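Local coordinates for autolysin E (Staphylococcus aureus, PDB 4PI8), which probably cleaves the glycan strands of cell-wall peptidoglycan as a glycosidase with a lysozyme-like fold, and here holds a NAG-NAM disaccharide, at residues Lys93-Asn97 with Ala164-Arg168. The protein carries 1 engineered substitution. Sequence-based numbering, arbitrary orientation.
Sequences KYEVN and AKFIR
Helix 84-94 ends against helix 156-172 in the lysozyme-like domain, and the Arg168 guanidinium hydrogen-bonds two backbone carbonyls at that C-terminus, where Glu95 turns out of the helix with positive phi (57°). Arg168 NE donates to Tyr94 O at 2.9 Å, nearly head-on to the carbonyl, while Arg168 NH1 reaches Glu95 O at 2.8 Å, close to the guanidinium plane. The Arg168 chain folds at chi2 (55°) and chi3 (66°), which turns the guanidinium edge toward the two carbonyl oxygens. Glu95 OE1 adds a long charge pairing with Arg168 NH1, 3.8 Å away and well off the guanidinium plane. One turn before Arg168, Lys165 lies over a face of the Tyr94 ring, its CA above the centre and its CB in a CH-pi contact 3.9 Å from the centroid; Lys93 CB lies on the opposite face, toward the rim. The extended Lys165 chain then runs on past the hydroxyl, Lys165 CD lying 3.7 Å from Tyr94 OH. Val96 CG2 packs beside Arg168 CB at 4.2 Å. Glu173 forms a salt bridge with Arg168 NH2, so all three guanidinium nitrogens have a partner. Leu101 of helix 98-108 touches Val96, Ala164 and Ile167, whereas Phe166 of helix 156-172, a glycan-pocket residue, touches the bound N-acetylmuramic acid.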
loop_
_atom_site.group_PDB
_atom_site.type_symbol
_atom_site.label_atom_id
_atom_site.label_comp_id
_atom_site.label_asym_id
_atom_site.label_seq_id
_atom_site.Cartn_x
_atom_site.Cartn_y
_atom_site.Cartn_z
ATOM N N LYS A 93 13.403 -0.667 11.469
ATOM C CA LYS A 93 13.801 0.752 11.417
ATOM C C LYS A 93 12.636 1.689 11.555
ATOM O O LYS A 93 12.710 2.700 12.269
ATOM C CB LYS A 93 14.531 1.053 10.131
ATOM C CG LYS A 93 15.913 0.492 10.035
ATOM C CD LYS A 93 16.500 0.398 8.629
ATOM C CE LYS A 93 16.668 1.717 7.967
ATOM N NZ LYS A 93 17.622 2.556 8.742
ATOM N N TYR A 94 11.515 1.355 10.895
ATOM C CA TYR A 94 10.413 2.293 10.723
ATOM C C TYR A 94 9.158 1.906 11.432
ATOM O O TYR A 94 8.172 2.654 11.361
ATOM C CB TYR A 94 10.145 2.556 9.240
ATOM C CG TYR A 94 11.334 3.161 8.549
ATOM C CD1 TYR A 94 11.816 4.405 8.934
ATOM C CD2 TYR A 94 12.022 2.502 7.538
ATOM C CE1 TYR A 94 12.971 4.938 8.346
ATOM C CE2 TYR A 94 13.133 3.071 6.965
ATOM C CZ TYR A 94 13.604 4.254 7.388
ATOM O OH TYR A 94 14.713 4.869 6.844
ATOM N N GLU A 95 9.124 0.772 12.135
ATOM C CA GLU A 95 7.948 0.302 12.843
ATOM C C GLU A 95 6.775 0.161 11.853
ATOM O O GLU A 95 5.755 0.800 11.976
ATOM C CB GLU A 95 7.601 1.168 14.078
ATOM C CG GLU A 95 6.682 0.456 15.011
ATOM C CD GLU A 95 6.271 1.271 16.215
ATOM O OE1 GLU A 95 6.658 2.454 16.207
ATOM O OE2 GLU A 95 5.526 0.751 17.061
ATOM N N VAL A 96 6.972 -0.759 10.923
ATOM C CA VAL A 96 5.978 -1.032 9.872
ATOM C C VAL A 96 5.779 -2.547 9.829
ATOM O O VAL A 96 6.755 -3.297 9.649
ATOM C CB VAL A 96 6.462 -0.577 8.533
ATOM C CG1 VAL A 96 5.469 -0.911 7.441
ATOM C CG2 VAL A 96 6.670 0.942 8.485
ATOM N N ASN A 97 4.546 -2.984 9.991
ATOM C CA ASN A 97 4.173 -4.437 9.974
ATOM C C ASN A 97 4.752 -5.133 8.742
ATOM O O ASN A 97 4.407 -4.720 7.633
ATOM C CB ASN A 97 2.669 -4.514 10.083
ATOM C CG ASN A 97 2.115 -5.912 10.070
ATOM O OD1 ASN A 97 2.483 -6.740 9.222
ATOM N ND2 ASN A 97 1.094 -6.155 10.852
ATOM N N ALA A 164 9.115 1.665 2.778
ATOM C CA ALA A 164 8.738 1.669 4.165
ATOM C C ALA A 164 8.859 3.019 4.810
ATOM O O ALA A 164 8.004 3.466 5.612
ATOM C CB ALA A 164 9.531 0.602 4.955
ATOM N N LYS A 165 9.987 3.681 4.558
ATOM C CA LYS A 165 10.211 5.000 5.100
ATOM C C LYS A 165 9.104 5.986 4.670
ATOM O O LYS A 165 8.579 6.750 5.500
ATOM C CB LYS A 165 11.567 5.538 4.642
ATOM C CG LYS A 165 11.908 6.906 5.224
ATOM C CD LYS A 165 13.252 7.462 4.684
ATOM C CE LYS A 165 13.494 8.833 5.306
ATOM N NZ LYS A 165 14.747 9.418 4.719
ATOM N N PHE A 166 8.762 5.926 3.387
ATOM C CA PHE A 166 7.689 6.763 2.825
ATOM C C PHE A 166 6.341 6.448 3.523
ATOM O O PHE A 166 5.609 7.365 3.983
ATOM C CB PHE A 166 7.578 6.540 1.368
ATOM C CG PHE A 166 6.378 7.230 0.720
ATOM C CD1 PHE A 166 6.453 8.555 0.327
ATOM C CD2 PHE A 166 5.198 6.558 0.525
ATOM C CE1 PHE A 166 5.351 9.172 -0.296
ATOM C CE2 PHE A 166 4.123 7.176 -0.081
ATOM C CZ PHE A 166 4.217 8.482 -0.482
ATOM N N ILE A 167 5.966 5.155 3.648
ATOM C CA ILE A 167 4.698 4.804 4.271
ATOM C C ILE A 167 4.636 5.295 5.695
ATOM O O ILE A 167 3.673 5.910 6.141
ATOM C CB ILE A 167 4.477 3.287 4.131
ATOM C CG1 ILE A 167 4.301 2.893 2.659
ATOM C CG2 ILE A 167 3.291 2.844 4.983
ATOM C CD1 ILE A 167 4.601 1.477 2.329
ATOM N N ARG A 168 5.711 5.076 6.446
ATOM C CA ARG A 168 5.764 5.559 7.797
ATOM C C ARG A 168 5.639 7.091 7.858
ATOM O O ARG A 168 4.843 7.630 8.632
ATOM C CB ARG A 168 7.073 5.084 8.495
ATOM C CG ARG A 168 7.497 5.844 9.767
ATOM C CD ARG A 168 6.478 5.929 10.879
ATOM N NE ARG A 168 6.146 4.663 11.484
ATOM C CZ ARG A 168 5.256 4.498 12.414
ATOM N NH1 ARG A 168 4.957 3.347 12.941
ATOM N NH2 ARG A 168 4.617 5.605 12.849
#